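Local coordinates for protein glycosyl hydrolase, family 38 (Enterococcus faecalis, PDB 5KBP) that probably hydrolyses alpha-mannosidic linkages as a metal-dependent retaining glycosidase of glycosyl hydrolase family 38, at residues A[19-24]-A[755-760]; A[294-299]-A[571-576]; A[615-620]-A[634-639]; A[623-628]-A[760-765]. All coordinates share one frame; numbering follows the deposited sequence.

Contact 1: A[19-24]-A[755-760]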
# COMPACT_ATOMS: atom_id res chain seq x y z
N ARG A 19 4.78 0.08 15.76
CA ARG A 19 3.67 -0.33 14.91
C ARG A 19 4.14 -1.24 13.78
O ARG A 19 3.43 -2.19 13.39
CB ARG A 19 2.96 0.91 14.35
CG ARG A 19 1.59 0.65 13.76
CD ARG A 19 0.82 1.95 13.61
NE ARG A 19 -0.50 1.75 13.02
CZ ARG A 19 -0.75 1.83 11.72
NH1 ARG A 19 0.23 2.10 10.87
NH2 ARG A 19 -1.98 1.63 11.27
N GLU A 20 5.33 -0.98 13.24
CA GLU A 20 5.91 -1.82 12.21
C GLU A 20 7.43 -1.70 12.30
O GLU A 20 7.95 -0.59 12.40
CB GLU A 20 5.41 -1.42 10.82
CG GLU A 20 5.31 0.08 10.60
CD GLU A 20 4.58 0.44 9.33
OE1 GLU A 20 4.62 1.62 8.92
OE2 GLU A 20 3.96 -0.47 8.73
N TRP A 21 8.12 -2.84 12.26
CA TRP A 21 9.57 -2.85 12.42
C TRP A 21 10.20 -4.02 11.68
O TRP A 21 10.31 -4.00 10.45
CB TRP A 21 9.93 -2.89 13.91
CG TRP A 21 11.38 -2.60 14.18
CD1 TRP A 21 12.30 -2.10 13.31
CD2 TRP A 21 12.07 -2.80 15.42
NE1 TRP A 21 13.52 -1.98 13.92
CE2 TRP A 21 13.41 -2.40 15.22
CE3 TRP A 21 11.70 -3.28 16.68
CZ2 TRP A 21 14.37 -2.47 16.23
CZ3 TRP A 21 12.65 -3.35 17.68
CH2 TRP A 21 13.97 -2.94 17.45
N TYR A 22 10.63 -5.05 12.42
CA TYR A 22 11.34 -6.17 11.83
C TYR A 22 10.41 -7.20 11.19
O TYR A 22 10.89 -8.09 10.49
CB TYR A 22 12.23 -6.86 12.87
CG TYR A 22 11.52 -7.26 14.14
CD1 TYR A 22 11.40 -6.38 15.21
CD2 TYR A 22 10.98 -8.54 14.29
CE1 TYR A 22 10.76 -6.75 16.38
CE2 TYR A 22 10.34 -8.91 15.46
CZ TYR A 22 10.23 -8.01 16.50
OH TYR A 22 9.59 -8.37 17.66
N LEU A 23 9.11 -7.10 11.43
CA LEU A 23 8.12 -7.92 10.77
C LEU A 23 7.27 -7.07 9.83
O LEU A 23 7.23 -5.84 9.96
CB LEU A 23 7.21 -8.60 11.80
CG LEU A 23 7.80 -9.73 12.65
CD1 LEU A 23 6.80 -10.19 13.69
CD2 LEU A 23 8.21 -10.88 11.75
N PRO A 24 6.61 -7.68 8.85
CA PRO A 24 5.59 -6.94 8.09
C PRO A 24 4.53 -6.40 9.03
O PRO A 24 4.31 -6.93 10.13
CB PRO A 24 5.03 -8.00 7.13
CG PRO A 24 6.13 -8.99 6.98
CD PRO A 24 6.81 -9.04 8.32
N GLY A 755 22.42 -2.82 3.31
CA GLY A 755 21.77 -4.08 2.98
C GLY A 755 21.07 -4.79 4.12
O GLY A 755 20.41 -5.81 3.90
N GLU A 756 21.19 -4.26 5.34
CA GLU A 756 20.60 -4.91 6.51
C GLU A 756 19.93 -3.87 7.40
O GLU A 756 20.30 -2.69 7.38
CB GLU A 756 21.64 -5.68 7.32
CG GLU A 756 22.74 -4.81 7.91
CD GLU A 756 23.51 -5.50 9.01
OE1 GLU A 756 23.07 -6.58 9.46
OE2 GLU A 756 24.55 -4.96 9.44
N LEU A 757 18.95 -4.33 8.18
CA LEU A 757 18.31 -3.46 9.15
C LEU A 757 19.26 -3.11 10.29
O LEU A 757 19.49 -1.94 10.58
CB LEU A 757 17.04 -4.13 9.69
CG LEU A 757 16.12 -3.40 10.68
CD1 LEU A 757 14.70 -3.91 10.54
CD2 LEU A 757 16.58 -3.54 12.13
N GLY A 758 19.83 -4.13 10.93
CA GLY A 758 20.75 -3.93 12.03
C GLY A 758 20.15 -4.23 13.39
O GLY A 758 19.33 -5.14 13.53
N ASP A 759 20.58 -3.47 14.40
CA ASP A 759 20.02 -3.51 15.76
C ASP A 759 20.22 -4.90 16.34
O ASP A 759 21.37 -5.38 16.38
CB ASP A 759 18.58 -3.01 15.71
CG ASP A 759 18.06 -2.58 17.07
OD1 ASP A 759 18.30 -1.42 17.46
OD2 ASP A 759 17.42 -3.40 17.75
N TRP A 760 19.17 -5.59 16.80
CA TRP A 760 19.31 -6.78 17.63
C TRP A 760 19.45 -8.08 16.85
O TRP A 760 19.49 -9.15 17.47
CB TRP A 760 18.11 -6.88 18.59
CG TRP A 760 16.78 -7.02 17.90
CD1 TRP A 760 15.99 -6.01 17.44
CD2 TRP A 760 16.09 -8.24 17.60
NE1 TRP A 760 14.85 -6.53 16.87
CE2 TRP A 760 14.89 -7.89 16.95
CE3 TRP A 760 16.38 -9.60 17.81
CZ2 TRP A 760 13.97 -8.85 16.52
CZ3 TRP A 760 15.46 -10.54 17.37
CH2 TRP A 760 14.28 -10.16 16.74

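Contact 2: A[294-299]-A[571-576]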
# COMPACT_ATOMS: atom_id res chain seq x y z
N TYR A 294 26.20 5.40 18.80
CA TYR A 294 24.82 4.94 18.79
C TYR A 294 23.85 6.10 18.94
O TYR A 294 22.85 6.02 19.66
CB TYR A 294 24.60 3.89 19.87
CG TYR A 294 25.49 2.69 19.70
CD1 TYR A 294 25.16 1.67 18.82
CD2 TYR A 294 26.68 2.58 20.41
CE1 TYR A 294 25.98 0.57 18.65
CE2 TYR A 294 27.51 1.48 20.24
CZ TYR A 294 27.16 0.48 19.36
OH TYR A 294 27.98 -0.61 19.20
N THR A 295 24.14 7.21 18.26
CA THR A 295 23.17 8.29 18.15
C THR A 295 21.99 7.89 17.26
O THR A 295 20.87 8.37 17.46
CB THR A 295 23.84 9.55 17.59
OG1 THR A 295 24.95 9.91 18.43
CG2 THR A 295 22.86 10.72 17.53
N LEU A 296 22.24 6.99 16.30
CA LEU A 296 21.28 6.60 15.27
C LEU A 296 20.89 7.78 14.39
O LEU A 296 19.82 7.78 13.78
CB LEU A 296 20.04 5.94 15.87
CG LEU A 296 20.33 4.81 16.87
CD1 LEU A 296 19.04 4.16 17.35
CD2 LEU A 296 21.27 3.78 16.26
N ALA A 297 21.76 8.79 14.30
CA ALA A 297 21.45 9.96 13.49
C ALA A 297 21.49 9.64 12.00
O ALA A 297 20.85 10.34 11.20
CB ALA A 297 22.43 11.09 13.79
N ASN A 298 22.22 8.59 11.60
CA ASN A 298 22.29 8.21 10.20
C ASN A 298 20.98 7.64 9.67
O ASN A 298 20.90 7.31 8.48
CB ASN A 298 23.42 7.20 9.99
CG ASN A 298 24.78 7.81 10.20
OD1 ASN A 298 25.58 7.32 11.00
ND2 ASN A 298 25.06 8.90 9.49
N THR A 299 19.95 7.51 10.51
CA THR A 299 18.63 7.16 10.00
C THR A 299 18.06 8.26 9.11
O THR A 299 17.21 7.98 8.25
CB THR A 299 17.67 6.89 11.16
OG1 THR A 299 17.65 8.02 12.05
CG2 THR A 299 18.10 5.65 11.94
N GLU A 571 20.79 0.34 8.41
CA GLU A 571 19.83 1.43 8.27
C GLU A 571 19.92 2.44 9.41
O GLU A 571 19.42 3.56 9.26
CB GLU A 571 18.41 0.87 8.17
CG GLU A 571 18.24 -0.17 7.08
CD GLU A 571 16.80 -0.58 6.87
OE1 GLU A 571 16.28 -0.41 5.74
OE2 GLU A 571 16.17 -1.06 7.84
N TYR A 572 20.54 2.07 10.53
CA TYR A 572 20.69 2.97 11.66
C TYR A 572 21.98 3.79 11.59
O TYR A 572 21.97 4.98 11.91
CB TYR A 572 20.67 2.19 12.97
CG TYR A 572 19.33 1.64 13.38
CD1 TYR A 572 18.44 2.40 14.13
CD2 TYR A 572 18.95 0.34 13.04
CE1 TYR A 572 17.21 1.89 14.52
CE2 TYR A 572 17.73 -0.17 13.42
CZ TYR A 572 16.86 0.61 14.16
OH TYR A 572 15.64 0.10 14.54
N ILE A 573 23.09 3.16 11.20
CA ILE A 573 24.42 3.71 11.41
C ILE A 573 25.22 3.62 10.12
O ILE A 573 25.19 2.60 9.43
CB ILE A 573 25.14 2.98 12.56
CG1 ILE A 573 24.32 3.07 13.85
CG2 ILE A 573 26.54 3.56 12.78
CD1 ILE A 573 24.94 2.36 15.03
N PHE A 574 25.95 4.69 9.81
CA PHE A 574 26.92 4.70 8.73
C PHE A 574 28.28 4.31 9.26
O PHE A 574 28.68 4.74 10.35
CB PHE A 574 26.98 6.08 8.07
CG PHE A 574 28.19 6.29 7.19
CD1 PHE A 574 28.17 5.88 5.87
CD2 PHE A 574 29.33 6.91 7.67
CE1 PHE A 574 29.27 6.07 5.05
CE2 PHE A 574 30.43 7.11 6.86
CZ PHE A 574 30.40 6.68 5.55
N PHE A 575 29.01 3.51 8.49
CA PHE A 575 30.37 3.12 8.87
C PHE A 575 31.17 2.89 7.60
O PHE A 575 30.88 1.96 6.84
CB PHE A 575 30.37 1.88 9.75
CG PHE A 575 31.75 1.49 10.23
CD1 PHE A 575 32.34 2.15 11.30
CD2 PHE A 575 32.45 0.47 9.61
CE1 PHE A 575 33.60 1.79 11.74
CE2 PHE A 575 33.71 0.11 10.04
CZ PHE A 575 34.29 0.77 11.11
N LYS A 576 32.18 3.72 7.37
CA LYS A 576 33.04 3.58 6.21
C LYS A 576 34.01 2.43 6.42
O LYS A 576 34.59 2.31 7.51
CB LYS A 576 33.81 4.87 5.95
CG LYS A 576 34.72 4.84 4.74
CD LYS A 576 35.58 6.09 4.67
CE LYS A 576 36.48 6.21 5.89
NZ LYS A 576 37.34 7.43 5.83

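Contact 3: A[615-620]-A[634-639]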
# COMPACT_ATOMS: atom_id res chain seq x y z
N ALA A 615 29.74 -2.79 -5.01
CA ALA A 615 29.23 -3.00 -3.66
C ALA A 615 30.43 -3.24 -2.75
O ALA A 615 31.57 -2.99 -3.13
CB ALA A 615 28.24 -4.17 -3.61
N ALA A 616 30.16 -3.72 -1.54
CA ALA A 616 31.23 -4.26 -0.72
C ALA A 616 31.57 -5.68 -1.18
O ALA A 616 30.81 -6.32 -1.90
CB ALA A 616 30.84 -4.26 0.76
N ASP A 617 32.73 -6.16 -0.76
CA ASP A 617 33.15 -7.49 -1.17
C ASP A 617 32.31 -8.55 -0.47
O ASP A 617 31.45 -8.25 0.38
CB ASP A 617 34.65 -7.69 -0.91
CG ASP A 617 35.06 -7.31 0.50
OD1 ASP A 617 34.32 -7.63 1.45
OD2 ASP A 617 36.14 -6.70 0.65
N GLU A 618 32.56 -9.81 -0.82
CA GLU A 618 31.77 -10.93 -0.31
C GLU A 618 31.86 -11.08 1.21
O GLU A 618 31.06 -11.82 1.79
CB GLU A 618 32.21 -12.23 -0.97
CG GLU A 618 33.66 -12.62 -0.71
CD GLU A 618 34.64 -11.85 -1.57
OE1 GLU A 618 34.21 -11.20 -2.54
OE2 GLU A 618 35.86 -11.91 -1.27
N ARG A 619 32.81 -10.40 1.86
CA ARG A 619 32.97 -10.53 3.30
C ARG A 619 31.86 -9.83 4.08
O ARG A 619 31.67 -10.14 5.25
CB ARG A 619 34.33 -10.00 3.73
CG ARG A 619 35.50 -10.79 3.15
CD ARG A 619 36.54 -9.87 2.52
NE ARG A 619 37.31 -9.11 3.50
CZ ARG A 619 38.20 -8.18 3.19
NH1 ARG A 619 38.44 -7.88 1.92
NH2 ARG A 619 38.85 -7.54 4.15
N LEU A 620 31.13 -8.90 3.45
CA LEU A 620 30.11 -8.16 4.19
C LEU A 620 28.92 -9.05 4.54
O LEU A 620 28.38 -8.96 5.65
CB LEU A 620 29.65 -6.94 3.39
CG LEU A 620 28.53 -6.14 4.06
CD1 LEU A 620 28.98 -5.63 5.43
CD2 LEU A 620 28.08 -4.99 3.17
N LEU A 634 35.58 -6.19 8.70
CA LEU A 634 36.77 -6.14 7.86
C LEU A 634 36.45 -5.96 6.38
O LEU A 634 37.38 -5.83 5.58
CB LEU A 634 37.60 -7.41 8.04
CG LEU A 634 37.92 -7.82 9.48
CD1 LEU A 634 38.54 -9.21 9.50
CD2 LEU A 634 38.84 -6.80 10.13
N ALA A 635 35.17 -5.95 6.01
CA ALA A 635 34.80 -5.85 4.60
C ALA A 635 35.27 -4.52 4.02
O ALA A 635 35.27 -3.49 4.69
CB ALA A 635 33.29 -5.99 4.44
N GLN A 636 35.68 -4.56 2.76
CA GLN A 636 36.09 -3.38 2.02
C GLN A 636 35.25 -3.26 0.75
O GLN A 636 34.48 -4.15 0.40
CB GLN A 636 37.58 -3.44 1.67
CG GLN A 636 38.49 -3.68 2.86
CD GLN A 636 38.36 -2.59 3.92
OE1 GLN A 636 38.12 -1.43 3.60
NE2 GLN A 636 38.52 -2.97 5.18
N ARG A 637 35.41 -2.13 0.07
CA ARG A 637 34.70 -1.92 -1.19
C ARG A 637 35.21 -2.90 -2.24
O ARG A 637 36.40 -3.24 -2.27
CB ARG A 637 34.87 -0.48 -1.67
CG ARG A 637 34.58 0.56 -0.61
CD ARG A 637 34.36 1.93 -1.23
NE ARG A 637 33.10 1.98 -1.97
CZ ARG A 637 32.63 3.08 -2.56
NH1 ARG A 637 33.31 4.22 -2.49
NH2 ARG A 637 31.48 3.03 -3.22
N SER A 638 34.31 -3.34 -3.11
CA SER A 638 34.69 -4.27 -4.17
C SER A 638 35.69 -3.61 -5.11
O SER A 638 35.65 -2.40 -5.35
CB SER A 638 33.46 -4.73 -4.94
OG SER A 638 33.82 -5.59 -6.01
N THR A 639 36.59 -4.42 -5.66
CA THR A 639 37.53 -3.93 -6.65
C THR A 639 36.91 -3.83 -8.04
O THR A 639 37.47 -3.16 -8.91
CB THR A 639 38.77 -4.83 -6.70
OG1 THR A 639 38.38 -6.17 -7.03
CG2 THR A 639 39.48 -4.83 -5.35

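Contact 4: A[623-628]-A[760-765]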
# COMPACT_ATOMS: atom_id res chain seq x y z
N GLU A 623 29.57 -11.07 7.57
CA GLU A 623 29.60 -10.23 8.77
C GLU A 623 28.21 -9.74 9.16
O GLU A 623 27.97 -9.43 10.33
CB GLU A 623 30.55 -9.05 8.56
CG GLU A 623 31.99 -9.46 8.29
CD GLU A 623 32.94 -8.28 8.20
OE1 GLU A 623 33.97 -8.30 8.90
OE2 GLU A 623 32.65 -7.34 7.43
N GLN A 624 27.29 -9.67 8.20
CA GLN A 624 25.91 -9.33 8.51
C GLN A 624 25.15 -10.53 9.06
O GLN A 624 24.40 -10.40 10.04
CB GLN A 624 25.20 -8.80 7.26
CG GLN A 624 25.76 -7.49 6.74
CD GLN A 624 25.20 -7.13 5.38
OE1 GLN A 624 24.80 -8.01 4.61
NE2 GLN A 624 25.18 -5.84 5.07
N LYS A 625 25.33 -11.71 8.46
CA LYS A 625 24.61 -12.90 8.91
C LYS A 625 25.03 -13.30 10.32
O LYS A 625 24.20 -13.73 11.13
CB LYS A 625 24.83 -14.05 7.94
CG LYS A 625 24.16 -13.87 6.59
CD LYS A 625 24.35 -15.10 5.71
CE LYS A 625 23.57 -14.99 4.42
NZ LYS A 625 23.75 -16.19 3.56
N ALA A 626 26.32 -13.16 10.64
CA ALA A 626 26.82 -13.49 11.96
C ALA A 626 26.54 -12.41 12.99
O ALA A 626 26.89 -12.59 14.16
CB ALA A 626 28.33 -13.76 11.90
N VAL A 627 25.90 -11.30 12.59
CA VAL A 627 25.62 -10.16 13.46
C VAL A 627 26.92 -9.72 14.13
O VAL A 627 26.99 -9.61 15.36
CB VAL A 627 24.53 -10.49 14.49
CG1 VAL A 627 23.95 -9.21 15.09
CG2 VAL A 627 23.42 -11.31 13.84
N ARG A 628 27.95 -9.48 13.34
CA ARG A 628 29.19 -8.91 13.85
C ARG A 628 29.02 -7.40 14.02
O ARG A 628 28.46 -6.73 13.15
CB ARG A 628 30.35 -9.21 12.91
CG ARG A 628 31.60 -8.37 13.18
CD ARG A 628 32.87 -9.20 13.09
NE ARG A 628 33.14 -9.70 11.75
CZ ARG A 628 34.11 -10.56 11.45
NH1 ARG A 628 34.91 -11.02 12.41
NH2 ARG A 628 34.29 -10.97 10.20
N TRP A 760 19.17 -5.59 16.80
CA TRP A 760 19.31 -6.78 17.63
C TRP A 760 19.45 -8.08 16.85
O TRP A 760 19.49 -9.15 17.47
CB TRP A 760 18.11 -6.88 18.59
CG TRP A 760 16.78 -7.02 17.90
CD1 TRP A 760 15.99 -6.01 17.44
CD2 TRP A 760 16.09 -8.24 17.60
NE1 TRP A 760 14.85 -6.53 16.87
CE2 TRP A 760 14.89 -7.89 16.95
CE3 TRP A 760 16.38 -9.60 17.81
CZ2 TRP A 760 13.97 -8.85 16.52
CZ3 TRP A 760 15.46 -10.54 17.37
CH2 TRP A 760 14.28 -10.16 16.74
N GLY A 761 19.53 -8.03 15.53
CA GLY A 761 19.65 -9.26 14.78
C GLY A 761 20.05 -9.00 13.35
O GLY A 761 20.45 -7.89 12.98
N TYR A 762 19.96 -10.05 12.54
CA TYR A 762 20.22 -9.97 11.11
C TYR A 762 18.90 -9.96 10.36
O TYR A 762 18.15 -10.94 10.38
CB TYR A 762 21.10 -11.13 10.63
CG TYR A 762 21.18 -11.23 9.12
CD1 TYR A 762 21.73 -10.21 8.37
CD2 TYR A 762 20.70 -12.35 8.46
CE1 TYR A 762 21.81 -10.29 6.99
CE2 TYR A 762 20.77 -12.45 7.08
CZ TYR A 762 21.32 -11.41 6.35
OH TYR A 762 21.40 -11.50 4.98
N PHE A 763 18.62 -8.84 9.69
CA PHE A 763 17.43 -8.69 8.85
C PHE A 763 17.88 -8.09 7.52
O PHE A 763 18.14 -6.89 7.44
CB PHE A 763 16.37 -7.83 9.53
CG PHE A 763 15.97 -8.31 10.89
CD1 PHE A 763 16.64 -7.87 12.02
CD2 PHE A 763 14.91 -9.19 11.04
CE1 PHE A 763 16.27 -8.31 13.28
CE2 PHE A 763 14.54 -9.63 12.30
CZ PHE A 763 15.22 -9.19 13.42
N ALA A 764 17.99 -8.93 6.50
CA ALA A 764 18.40 -8.46 5.18
C ALA A 764 17.35 -7.51 4.61
O ALA A 764 16.16 -7.83 4.59
CB ALA A 764 18.62 -9.64 4.24
N THR A 765 17.80 -6.34 4.16
CA THR A 765 16.93 -5.32 3.57
C THR A 765 17.56 -4.88 2.25
O THR A 765 18.19 -3.81 2.18
CB THR A 765 16.73 -4.14 4.52
OG1 THR A 765 18.00 -3.65 4.96
CG2 THR A 765 15.90 -4.57 5.72

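Contact 1: A[19-24]-A[755-760]
Trp760 drives its indole edge against Trp21 and Tyr22, and the three rings form an aromatic cluster. From CB, the Trp760 side chain has CG between the backbone N and the carbonyl carbon (chi1 61°). This turns the edge running from CD1 through NE1 to CZ2 toward segment 19-24. CD1 comes first and meets Trp21 CH2 at 3.7 Å. NE1 follows and lies over one face of the Trp21 ring. CZ2 sits over the centre of the Tyr22 ring, 3.7 Å from Tyr22 CD2. Both pairs are edge-to-face, that with Trp21 offset. The planes of Trp760 and Tyr22 stand at 85°, nearly perpendicular.

Two more residues border Trp21. Leu757 CD2 approaches Trp21 NE1 at 3.9 Å, and Leu757 CD1 also touches the pyrrole part of this indole. The carboxylate of Asp759 lies at the other end, with OD2 3.5 Å from Trp21 CH2 and near the ring plane. Arg482 of the second subunit adds a cation-pi contact to Trp760.

The contact is held by aromatic and apolar surfaces. Asp759 OD2 meets the ring edge of Trp21, where C-H groups are slightly positive, which is probably mildly favourable. Trp760 NE1 is buried without a hydrogen-bond partner in the model.

Contact 2: A[294-299]-A[571-576]
Asn298 and Phe574 make the polar link between the loop ahead of helix 304-332 and the loop after strand 555-566. Phe574 N donates to Asn298 OD1 at 2.9 Å. The bond is straight at the hydrogen, 167°, but the donor stands above the amide carbonyl plane and is not aimed at a lone pair. Asn298 has CG anti to its carbonyl carbon (chi1 -68°), and this directs the amide to the 571-576 backbone. Its ND2 is held by Glu737 OE2, so both ends of the amide are engaged, which probably fixes its rotation.

A second polar group shapes the 3-10 turn itself. Leu296 O accepts from Thr299 OG1 at 2.8 Å and also from Thr299 N. The hydroxyl is thus turned back into its own segment, while Thr299 CG2 faces the other one and lies 3.6 Å from Glu571 O.

The apolar contacts centre on Leu296. Its side chain runs alongside Tyr572, pointing the same way. Leu296 CD2 touches Tyr572 CB at 3.7 Å, and CD1 touches Tyr572 CD1 at the same distance. Leu296 CD2 also reaches Ile573 CG1 at 4.0 Å. Farther out, Ile573 CD1 meets Tyr294 CD1 at 3.9 Å, obliquely to the ring.

Glu571 turns its carboxylate elsewhere, to Arg303. The contact therefore combines one buried hydrogen bond to a side-chain amide with a leucine-tyrosine-isoleucine patch. The amide satisfies a backbone N-H, and the carboxylate of Glu737 probably polarises it and strengthens OD1 as an acceptor.

Contact 3: A[615-620]-A[634-639]
This is a surface contact with a single antiparallel beta bridge, Ala616 with Arg637, between the lead-in to helix 619-625 and the loop before strand 641-653. Two backbone bonds make the bridge. Ser638 N donates to Ala615 O at 2.8 Å, and Asp617 N donates to Gln636 O at 2.9 Å.

Asp617 extends the pairing with its side chain. Its CG lies between the backbone N and the carbonyl carbon (chi1 50°), and the carboxylate is brought to the backbone of Gln636. Gln636 N reaches Asp617 OD2 at 3.0 Å from above the carboxylate plane. Arg619 NH1 forms a salt bridge to the same oxygen at 2.9 Å. Asp617 OD1 accepts from Arg619 N. These donors probably favour a charged carboxylate.

The bent Arg619 chain lays one face of its guanidinium over Ala635 CA and Gln636 N. Ala635 CB packs on Leu620 CB at 3.9 Å. The amide of Gln636 is bound by Glu579 and Thr578, and Arg637 pairs with Asp564.

The Asp617 carboxylate bonded to Arg619 N is a capping interaction at the helix entrance. Strands 601-613 and 641-653 are antiparallel neighbours in a large sheet of the C-terminal region. The arrangement is a helix-containing excursion between two such strands, closed at its base by a beta bridge.

Contact 4: A[623-628]-A[760-765]
Gly761 and Tyr762 meet the C-terminal end of helix 619-625, which finishes in a Schellman motif at Val627. Gly761 comes first and presents its backbone to Val627, with its carbonyl carbon 4.1 Å from Val627 CG2.

Tyr762 carries most of the contact. Its CG is anti to the backbone N (chi1 169°), which sends the ring out to the last helical turn. Tyr762 CB packs on Val627 CG2 at 4.0 Å. Next to it, Tyr762 CD1 approaches Gln624 O at 3.2 Å, oblique to the ring. That carbonyl accepts from Val627 N, as part of the helix ending. Tyr762 CE1 touches Gln624 CB at 3.7 Å. The Lys625 chain is extended beside the tyrosine, pointing the same way, and its NZ pairs with Glu621. Lys625 CG is 3.7 Å from Tyr762 CE2. Closer to the backbone, Lys625 CA sits 3.9 Å from the Tyr762 ring centroid, 13° off the normal, in a CH-pi contact. Tyr440 and Met486 of the second subunit pack on Lys625 and Val627, which places this helix end at the dimer interface.

Phe763 follows and turns away from the helix toward Leu757. Ala764 N then lies over the face of the Tyr762 ring opposite Lys625 CA.

From the N terminus, contact 1 opens at 19-24 and closes at 755-760, a loop of more than 700 residues. Contact 2 (294-299 with 571-576) and contact 3 (615-620 with 634-639) are nested inside it, one after the other. Contact 4 opens at 623-628, within the short loop of contact 3, and closes at 760-765, so it crosses both contact 3 and contact 1. Contacts 1 and 4 share Trp760, and both touch the second subunit. Glu623 bridges contacts 3 and 4. Contacts 1 and 2 tie the N-terminal and middle regions to C-terminal loops; contacts 3 and 4 join helix 619-625 and its flanks to other loops of the C-terminal region.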